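PDB 7C6O: cobalamin biosynthesis protein CobN from Mycobacterium tuberculosis, which is the large, catalytic subunit of cobaltochelatase and probably carries the site where cobalt is inserted into the corrin ring during cobalamin biosynthesis. Local coordinates for residues Pro38-Leu52 / Gly59-Ser71. Sequence-based numbering, arbitrary orientation.
Sequences PEPTVLLLSTSDTDL and GKNYRWANPSRLS
Asp49 and Arg69 meet end-on: NH1 of Arg69 gives a nearly straight bond (170°) to the syn lone pair of Asp49 OD2 at 3.0 Å, while NH2 reaches OD1. The carboxylate is also claimed by Asn66, whose ND2 lies 2.9 Å from Asp49 OD1 and comes down on the face opposite to Arg69 NH2, with the amide and carboxylate planes 76° apart. Asn66 CG is anti to its backbone N (chi1 -168°), which carries ND2 across to the start of the helix and leaves OD1 to close an Asx turn onto Ser68 N; the Ser68 hydroxyl donates to the same oxygen, so both ends of the amide are held. Asn66 CB in turn sits against one face of the Arg69 guanidinium.

The two segments belong to a right-handed beta-alpha-beta crossover: strand 42-46, helix 49-58, then strand 62-65 as the edge of a four-stranded parallel sheet with order 2-1-3-4. Leu44 N to Arg63 O, at 2.7 Å, is one rung of the ladder. On the face under helix 49-58, Leu52 CD2 packs on Trp64 CB at 3.7 Å, and Val42 CG1 lies alongside the Tyr62 ring, touching CE1; the Tyr62 hydroxyl is hydrogen-bonded to Leu149 O. On the other face Leu45 CD2 touches Ala65 CB and Leu70 CD2, under helix 72-79.

At the N-terminal end Asn61 ND2 donates to Glu39 O at 2.8 Å, from above the carbonyl plane, and weakly to Thr41 OG1. In one of the two modelled conformers of Arg63, Asn61 OD1 accepts from Arg63 NH1, 2.6 Å away, and the bent arginine chain folds back so that Thr41 CG2 lies over the centre of the guanidinium, 3.9 Å above its plane.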
ATOM      1  N   PRO A  38       3.949  33.479 -44.753  1.00 55.79           N
ATOM      2  CA  PRO A  38       3.982  32.083 -45.198  1.00 53.88           C
ATOM      3  C   PRO A  38       3.062  31.797 -46.374  1.00 53.54           C
ATOM      4  O   PRO A  38       1.998  31.213 -46.180  1.00 59.27           O
ATOM      5  CB  PRO A  38       3.506  31.313 -43.968  1.00 50.70           C
ATOM      6  CG  PRO A  38       2.703  32.293 -43.190  1.00 54.62           C
ATOM      7  CD  PRO A  38       3.384  33.610 -43.398  1.00 55.23           C
ATOM      8  N   GLU A  39       3.454  32.200 -47.572  1.00 48.18           N
ATOM      9  CA  GLU A  39       2.618  31.865 -48.716  1.00 42.60           C
ATOM     10  C   GLU A  39       3.025  30.506 -49.286  1.00 33.62           C
ATOM     11  O   GLU A  39       2.167  29.620 -49.390  1.00 31.39           O
ATOM     12  CB  GLU A  39       2.669  32.969 -49.779  1.00 43.92           C
ATOM     13  CG  GLU A  39       1.600  32.844 -50.858  1.00 44.65           C
ATOM     14  CD  GLU A  39       2.002  31.906 -51.981  0.42 44.63           C
ATOM     15  OE1 GLU A  39       3.036  32.167 -52.633  0.48 44.31           O
ATOM     16  OE2 GLU A  39       1.291  30.904 -52.205  0.39 44.99           O
ATOM     17  N   PRO A  40       4.295  30.275 -49.651  1.00 27.64           N
ATOM     18  CA  PRO A  40       4.650  28.964 -50.209  1.00 24.67           C
ATOM     19  C   PRO A  40       4.465  27.857 -49.183  1.00 22.42           C
ATOM     20  O   PRO A  40       4.659  28.049 -47.981  1.00 22.85           O
ATOM     21  CB  PRO A  40       6.125  29.124 -50.600  1.00 25.02           C
ATOM     22  CG  PRO A  40       6.355  30.593 -50.662  1.00 25.93           C
ATOM     23  CD  PRO A  40       5.472  31.161 -49.606  1.00 25.42           C
ATOM     24  N   THR A  41       4.079  26.684 -49.674  1.00 19.33           N
ATOM     25  CA  THR A  41       3.817  25.536 -48.816  1.00 20.96           C
ATOM     26  C   THR A  41       5.095  24.723 -48.648  1.00 18.88           C
ATOM     27  O   THR A  41       5.684  24.273 -49.635  1.00 17.73           O
ATOM     28  CB  THR A  41       2.709  24.665 -49.400  1.00 26.03           C
ATOM     29  OG1 THR A  41       1.501  25.429 -49.499  1.00 27.61           O
ATOM     30  CG2 THR A  41       2.467  23.460 -48.510  1.00 26.30           C
ATOM     31  N   VAL A  42       5.512  24.530 -47.401  1.00 18.22           N
ATOM     32  CA  VAL A  42       6.676  23.716 -47.073  1.00 15.95           C
ATOM     33  C   VAL A  42       6.181  22.431 -46.428  1.00 18.06           C
ATOM     34  O   VAL A  42       5.496  22.468 -45.398  1.00 19.18           O
ATOM     35  CB  VAL A  42       7.652  24.459 -46.149  1.00 17.71           C
ATOM     36  CG1 VAL A  42       8.782  23.534 -45.719  1.00 17.43           C
ATOM     37  CG2 VAL A  42       8.205  25.690 -46.850  1.00 18.52           C
ATOM     38  N   LEU A  43       6.517  21.298 -47.035  1.00 17.55           N
ATOM     39  CA  LEU A  43       6.180  19.992 -46.485  1.00 15.56           C
ATOM     40  C   LEU A  43       7.314  19.529 -45.578  1.00 15.40           C
ATOM     41  O   LEU A  43       8.461  19.415 -46.022  1.00 16.43           O
ATOM     42  CB  LEU A  43       5.935  18.985 -47.609  1.00 15.85           C
ATOM     43  CG  LEU A  43       5.668  17.535 -47.192  1.00 16.97           C
ATOM     44  CD1 LEU A  43       4.430  17.442 -46.315  1.00 17.87           C
ATOM     45  CD2 LEU A  43       5.529  16.647 -48.417  1.00 14.55           C
ATOM     46  N   LEU A  44       6.994  19.275 -44.311  1.00 14.50           N
ATOM     47  CA  LEU A  44       7.953  18.782 -43.329  1.00 14.44           C
ATOM     48  C   LEU A  44       7.655  17.318 -43.037  1.00 15.49           C
ATOM     49  O   LEU A  44       6.582  16.994 -42.517  1.00 15.32           O
ATOM     50  CB  LEU A  44       7.892  19.607 -42.042  1.00 15.85           C
ATOM     51  CG  LEU A  44       8.774  19.120 -40.890  1.00 13.34           C
ATOM     52  CD1 LEU A  44      10.242  19.136 -41.301  1.00 15.97           C
ATOM     53  CD2 LEU A  44       8.543  19.965 -39.648  1.00 14.16           C
ATOM     54  N   LEU A  45       8.600  16.442 -43.369  1.00 13.22           N
ATOM     55  CA  LEU A  45       8.498  15.009 -43.096  1.00 12.77           C
ATOM     56  C   LEU A  45       9.571  14.668 -42.067  1.00 13.67           C
ATOM     57  O   LEU A  45      10.754  14.590 -42.401  1.00 15.99           O
ATOM     58  CB  LEU A  45       8.681  14.193 -44.374  1.00 11.73           C
ATOM     59  CG  LEU A  45       7.736  14.511 -45.532  1.00 14.81           C
ATOM     60  CD1 LEU A  45       8.213  13.844 -46.814  1.00 14.04           C
ATOM     61  CD2 LEU A  45       6.317  14.073 -45.189  1.00 17.03           C
ATOM     62  N   SER A  46       9.162  14.468 -40.818  1.00 14.15           N
ATOM     63  CA  SER A  46      10.099  14.180 -39.741  1.00 13.49           C
ATOM     64  C   SER A  46       9.582  13.029 -38.895  1.00 16.09           C
ATOM     65  O   SER A  46       8.390  12.958 -38.586  1.00 16.72           O
ATOM     66  CB  SER A  46      10.329  15.406 -38.848  1.00 15.08           C
ATOM     67  OG  SER A  46      11.263  15.115 -37.819  1.00 16.91           O
ATOM     68  N   THR A  47      10.484  12.128 -38.522  1.00 17.92           N
ATOM     69  CA  THR A  47      10.131  11.064 -37.597  1.00 18.05           C
ATOM     70  C   THR A  47      10.052  11.548 -36.157  1.00 20.55           C
ATOM     71  O   THR A  47       9.729  10.753 -35.269  1.00 22.23           O
ATOM     72  CB  THR A  47      11.134   9.918 -37.705  1.00 19.15           C
ATOM     73  OG1 THR A  47      12.464  10.436 -37.594  1.00 19.51           O
ATOM     74  CG2 THR A  47      10.979   9.206 -39.041  1.00 22.90           C
ATOM     75  N   SER A  48      10.340  12.823 -35.907  1.00 20.29           N
ATOM     76  CA  SER A  48      10.178  13.429 -34.592  1.00 19.54           C
ATOM     77  C   SER A  48       8.879  14.221 -34.594  1.00 19.06           C
ATOM     78  O   SER A  48       8.778  15.257 -35.261  1.00 17.11           O
ATOM     79  CB  SER A  48      11.363  14.328 -34.252  1.00 24.17           C
ATOM     80  OG  SER A  48      11.076  15.131 -33.119  1.00 26.91           O
ATOM     81  N   ASP A  49       7.882  13.736 -33.852  1.00 19.01           N
ATOM     82  CA  ASP A  49       6.616  14.456 -33.780  1.00 22.98           C
ATOM     83  C   ASP A  49       6.772  15.826 -33.135  1.00 18.77           C
ATOM     84  O   ASP A  49       5.946  16.709 -33.383  1.00 21.58           O
ATOM     85  CB  ASP A  49       5.577  13.628 -33.024  1.00 27.09           C
ATOM     86  CG  ASP A  49       5.096  12.430 -33.822  1.00 29.76           C
ATOM     87  OD1 ASP A  49       5.092  12.504 -35.071  1.00 29.83           O
ATOM     88  OD2 ASP A  49       4.720  11.413 -33.202  1.00 31.15           O
ATOM     89  N   THR A  50       7.814  16.022 -32.320  1.00 16.53           N
ATOM     90  CA  THR A  50       8.087  17.351 -31.781  1.00 19.08           C
ATOM     91  C   THR A  50       8.329  18.356 -32.902  1.00 18.37           C
ATOM     92  O   THR A  50       7.845  19.492 -32.840  1.00 19.61           O
ATOM     93  CB  THR A  50       9.285  17.291 -30.833  1.00 22.34           C
ATOM     94  OG1 THR A  50       9.012  16.355 -29.782  1.00 22.89           O
ATOM     95  CG2 THR A  50       9.558  18.660 -30.222  1.00 20.80           C
ATOM     96  N   ASP A  51       9.069  17.949 -33.941  1.00 16.49           N
ATOM     97  CA  ASP A  51       9.252  18.799 -35.117  1.00 17.83           C
ATOM     98  C   ASP A  51       7.912  19.201 -35.716  1.00 18.11           C
ATOM     99  O   ASP A  51       7.674  20.379 -36.011  1.00 18.08           O
ATOM    100  CB  ASP A  51      10.089  18.074 -36.175  1.00 15.74           C
ATOM    101  CG  ASP A  51      11.521  17.837 -35.743  1.00 20.05           C
ATOM    102  OD1 ASP A  51      11.946  18.400 -34.714  1.00 19.09           O
ATOM    103  OD2 ASP A  51      12.224  17.078 -36.447  1.00 17.91           O
ATOM    104  N   LEU A  52       7.022  18.225 -35.909  1.00 16.11           N
ATOM    105  CA  LEU A  52       5.755  18.494 -36.579  1.00 17.28           C
ATOM    106  C   LEU A  52       4.866  19.401 -35.737  1.00 16.26           C
ATOM    107  O   LEU A  52       4.172  20.271 -36.276  1.00 15.62           O
ATOM    108  CB  LEU A  52       5.044  17.177 -36.894  1.00 17.36           C
ATOM    109  CG  LEU A  52       5.911  16.123 -37.586  1.00 18.48           C
ATOM    110  CD1 LEU A  52       5.095  14.888 -37.953  1.00 18.69           C
ATOM    111  CD2 LEU A  52       6.599  16.703 -38.816  1.00 17.13           C
ATOM    112  N   GLY A  59       2.706  28.648 -36.973  1.00 22.50           N
ATOM    113  CA  GLY A  59       1.783  29.440 -37.752  1.00 22.05           C
ATOM    114  C   GLY A  59       2.183  29.645 -39.195  1.00 25.13           C
ATOM    115  O   GLY A  59       1.418  30.261 -39.949  1.00 25.59           O
ATOM    116  N   LYS A  60       3.355  29.163 -39.602  1.00 22.62           N
ATOM    117  CA  LYS A  60       3.757  29.219 -40.996  1.00 22.48           C
ATOM    118  C   LYS A  60       2.993  28.177 -41.810  1.00 20.25           C
ATOM    119  O   LYS A  60       2.399  27.239 -41.271  1.00 21.76           O
ATOM    120  CB  LYS A  60       5.263  28.989 -41.132  1.00 23.53           C
ATOM    121  CG  LYS A  60       6.129  30.157 -40.672  1.00 25.47           C
ATOM    122  CD  LYS A  60       5.911  31.370 -41.558  1.00 26.71           C
ATOM    123  CE  LYS A  60       7.135  32.258 -41.632  1.00 30.13           C
ATOM    124  NZ  LYS A  60       6.976  33.317 -42.673  1.00 31.82           N
ATOM    125  N   ASN A  61       3.016  28.352 -43.132  1.00 17.47           N
ATOM    126  CA  ASN A  61       2.275  27.483 -44.044  1.00 22.39           C
ATOM    127  C   ASN A  61       3.054  26.186 -44.234  1.00 21.17           C
ATOM    128  O   ASN A  61       3.752  25.968 -45.228  1.00 22.18           O
ATOM    129  CB  ASN A  61       2.017  28.177 -45.375  1.00 21.50           C
ATOM    130  CG  ASN A  61       1.174  27.335 -46.309  1.00 22.61           C
ATOM    131  OD1 ASN A  61       0.462  26.432 -45.870  1.00 25.99           O
ATOM    132  ND2 ASN A  61       1.254  27.619 -47.604  1.00 23.28           N
ATOM    133  N   TYR A  62       2.915  25.305 -43.251  1.00 21.91           N
ATOM    134  CA  TYR A  62       3.539  23.993 -43.262  1.00 20.51           C
ATOM    135  C   TYR A  62       2.498  22.909 -43.498  1.00 22.35           C
ATOM    136  O   TYR A  62       1.353  23.022 -43.050  1.00 23.89           O
ATOM    137  CB  TYR A  62       4.228  23.690 -41.925  1.00 17.32           C
ATOM    138  CG  TYR A  62       5.635  24.211 -41.722  1.00 16.21           C
ATOM    139  CD1 TYR A  62       6.720  23.602 -42.340  1.00 16.74           C
ATOM    140  CD2 TYR A  62       5.887  25.262 -40.847  1.00 15.43           C
ATOM    141  CE1 TYR A  62       8.011  24.055 -42.130  1.00 15.07           C
ATOM    142  CE2 TYR A  62       7.175  25.721 -40.628  1.00 14.50           C
ATOM    143  CZ  TYR A  62       8.233  25.113 -41.272  1.00 15.39           C
ATOM    144  OH  TYR A  62       9.517  25.565 -41.055  1.00 15.54           O
ATOM    145  N   ARG A  63       2.898  21.874 -44.226  1.00 18.64           N
ATOM    146  CA  ARG A  63       2.265  20.567 -44.160  0.52 20.26           C
ATOM    147  C   ARG A  63       3.218  19.624 -43.439  1.00 20.33           C
ATOM    148  O   ARG A  63       4.440  19.769 -43.534  1.00 18.13           O
ATOM    149  CB  ARG A  63       1.939  20.013 -45.551  0.52 22.65           C
ATOM    150  CG  ARG A  63       1.119  20.935 -46.433  0.52 24.07           C
ATOM    151  CD  ARG A  63      -0.294  21.126 -45.915  0.52 25.57           C
ATOM    152  NE  ARG A  63      -1.045  22.035 -46.775  0.52 27.60           N
ATOM    153  CZ  ARG A  63      -1.042  23.357 -46.644  0.52 28.30           C
ATOM    154  NH1 ARG A  63      -0.333  23.926 -45.679  0.52 28.77           N
ATOM    155  NH2 ARG A  63      -1.749  24.110 -47.474  0.52 27.64           N
ATOM    156  N   TRP A  64       2.663  18.663 -42.705  1.00 18.59           N
ATOM    157  CA  TRP A  64       3.512  17.784 -41.914  1.00 19.40           C
ATOM    158  C   TRP A  64       2.995  16.356 -41.940  1.00 23.46           C
ATOM    159  O   TRP A  64       1.794  16.107 -42.079  1.00 23.44           O
ATOM    160  CB  TRP A  64       3.616  18.261 -40.464  1.00 22.52           C
ATOM    161  CG  TRP A  64       2.294  18.541 -39.838  1.00 24.24           C
ATOM    162  CD1 TRP A  64       1.435  17.633 -39.291  1.00 25.47           C
ATOM    163  CD2 TRP A  64       1.674  19.823 -39.691  1.00 22.90           C
ATOM    164  NE1 TRP A  64       0.318  18.271 -38.813  1.00 26.77           N
ATOM    165  CE2 TRP A  64       0.439  19.616 -39.045  1.00 27.58           C
ATOM    166  CE3 TRP A  64       2.043  21.124 -40.040  1.00 24.45           C
ATOM    167  CZ2 TRP A  64      -0.431  20.662 -38.744  1.00 28.22           C
ATOM    168  CZ3 TRP A  64       1.179  22.163 -39.741  1.00 26.95           C
ATOM    169  CH2 TRP A  64      -0.044  21.925 -39.098  1.00 28.33           C
ATOM    170  N   ALA A  65       3.929  15.420 -41.791  1.00 18.11           N
ATOM    171  CA  ALA A  65       3.610  14.007 -41.667  1.00 20.23           C
ATOM    172  C   ALA A  65       4.830  13.291 -41.113  1.00 23.37           C
ATOM    173  O   ALA A  65       5.968  13.713 -41.337  1.00 17.54           O
ATOM    174  CB  ALA A  65       3.195  13.394 -43.008  1.00 19.92           C
ATOM    175  N   ASN A  66       4.576  12.210 -40.381  1.00 20.82           N
ATOM    176  CA  ASN A  66       5.646  11.368 -39.869  1.00 24.11           C
ATOM    177  C   ASN A  66       5.901  10.234 -40.852  1.00 24.53           C
ATOM    178  O   ASN A  66       4.983   9.450 -41.124  1.00 26.01           O
ATOM    179  CB  ASN A  66       5.281  10.810 -38.505  1.00 24.27           C
ATOM    180  CG  ASN A  66       6.461  10.177 -37.798  1.00 23.56           C
ATOM    181  OD1 ASN A  66       7.244   9.445 -38.404  1.00 21.75           O
ATOM    182  ND2 ASN A  66       6.600  10.462 -36.507  1.00 23.79           N
ATOM    183  N   PRO A  67       7.112  10.108 -41.405  1.00 23.48           N
ATOM    184  CA  PRO A  67       7.366   9.045 -42.393  1.00 25.15           C
ATOM    185  C   PRO A  67       7.100   7.641 -41.877  1.00 28.96           C
ATOM    186  O   PRO A  67       6.856   6.740 -42.689  1.00 32.10           O
ATOM    187  CB  PRO A  67       8.850   9.237 -42.740  1.00 25.51           C
ATOM    188  CG  PRO A  67       9.136  10.660 -42.410  1.00 25.30           C
ATOM    189  CD  PRO A  67       8.277  10.989 -41.226  1.00 22.57           C
ATOM    190  N   SER A  68       7.138   7.417 -40.563  1.00 30.57           N
ATOM    191  CA  SER A  68       6.848   6.093 -40.027  1.00 34.76           C
ATOM    192  C   SER A  68       5.357   5.778 -40.005  1.00 36.03           C
ATOM    193  O   SER A  68       4.988   4.637 -39.709  1.00 37.18           O
ATOM    194  CB  SER A  68       7.425   5.952 -38.616  1.00 37.04           C
ATOM    195  OG  SER A  68       6.724   6.761 -37.689  1.00 41.10           O
ATOM    196  N   ARG A  69       4.500   6.752 -40.306  1.00 34.36           N
ATOM    197  CA  ARG A  69       3.054   6.566 -40.368  1.00 36.31           C
ATOM    198  C   ARG A  69       2.512   7.062 -41.698  1.00 37.43           C
ATOM    199  O   ARG A  69       1.464   7.710 -41.756  1.00 42.46           O
ATOM    200  CB  ARG A  69       2.352   7.289 -39.219  1.00 39.05           C
ATOM    201  CG  ARG A  69       2.931   7.039 -37.840  1.00 42.27           C
ATOM    202  CD  ARG A  69       2.071   7.705 -36.775  1.00 44.05           C
ATOM    203  NE  ARG A  69       1.988   9.153 -36.951  1.00 44.89           N
ATOM    204  CZ  ARG A  69       2.621  10.037 -36.185  1.00 42.99           C
ATOM    205  NH1 ARG A  69       3.381   9.620 -35.182  1.00 42.68           N
ATOM    206  NH2 ARG A  69       2.489  11.336 -36.417  1.00 41.65           N
ATOM    207  N   LEU A  70       3.209   6.765 -42.791  1.00 34.48           N
ATOM    208  CA  LEU A  70       2.922   7.379 -44.082  1.00 33.63           C
ATOM    209  C   LEU A  70       2.894   6.315 -45.167  1.00 32.81           C
ATOM    210  O   LEU A  70       3.881   5.598 -45.361  1.00 33.76           O
ATOM    211  CB  LEU A  70       3.967   8.450 -44.411  1.00 33.72           C
ATOM    212  CG  LEU A  70       3.616   9.493 -45.470  1.00 32.86           C
ATOM    213  CD1 LEU A  70       2.438  10.335 -45.010  1.00 30.28           C
ATOM    214  CD2 LEU A  70       4.825  10.371 -45.765  1.00 31.20           C
ATOM    215  N   SER A  71       1.773   6.219 -45.877  1.00 32.95           N
ATOM    216  CA  SER A  71       1.686   5.339 -47.031  1.00 32.18           C
ATOM    217  C   SER A  71       2.254   6.033 -48.266  1.00 32.62           C
ATOM    218  O   SER A  71       2.446   7.252 -48.290  1.00 31.15           O
ATOM    219  CB  SER A  71       0.238   4.919 -47.288  1.00 33.28           C
ATOM    220  OG  SER A  71      -0.551   6.026 -47.695  1.00 31.83           O
TER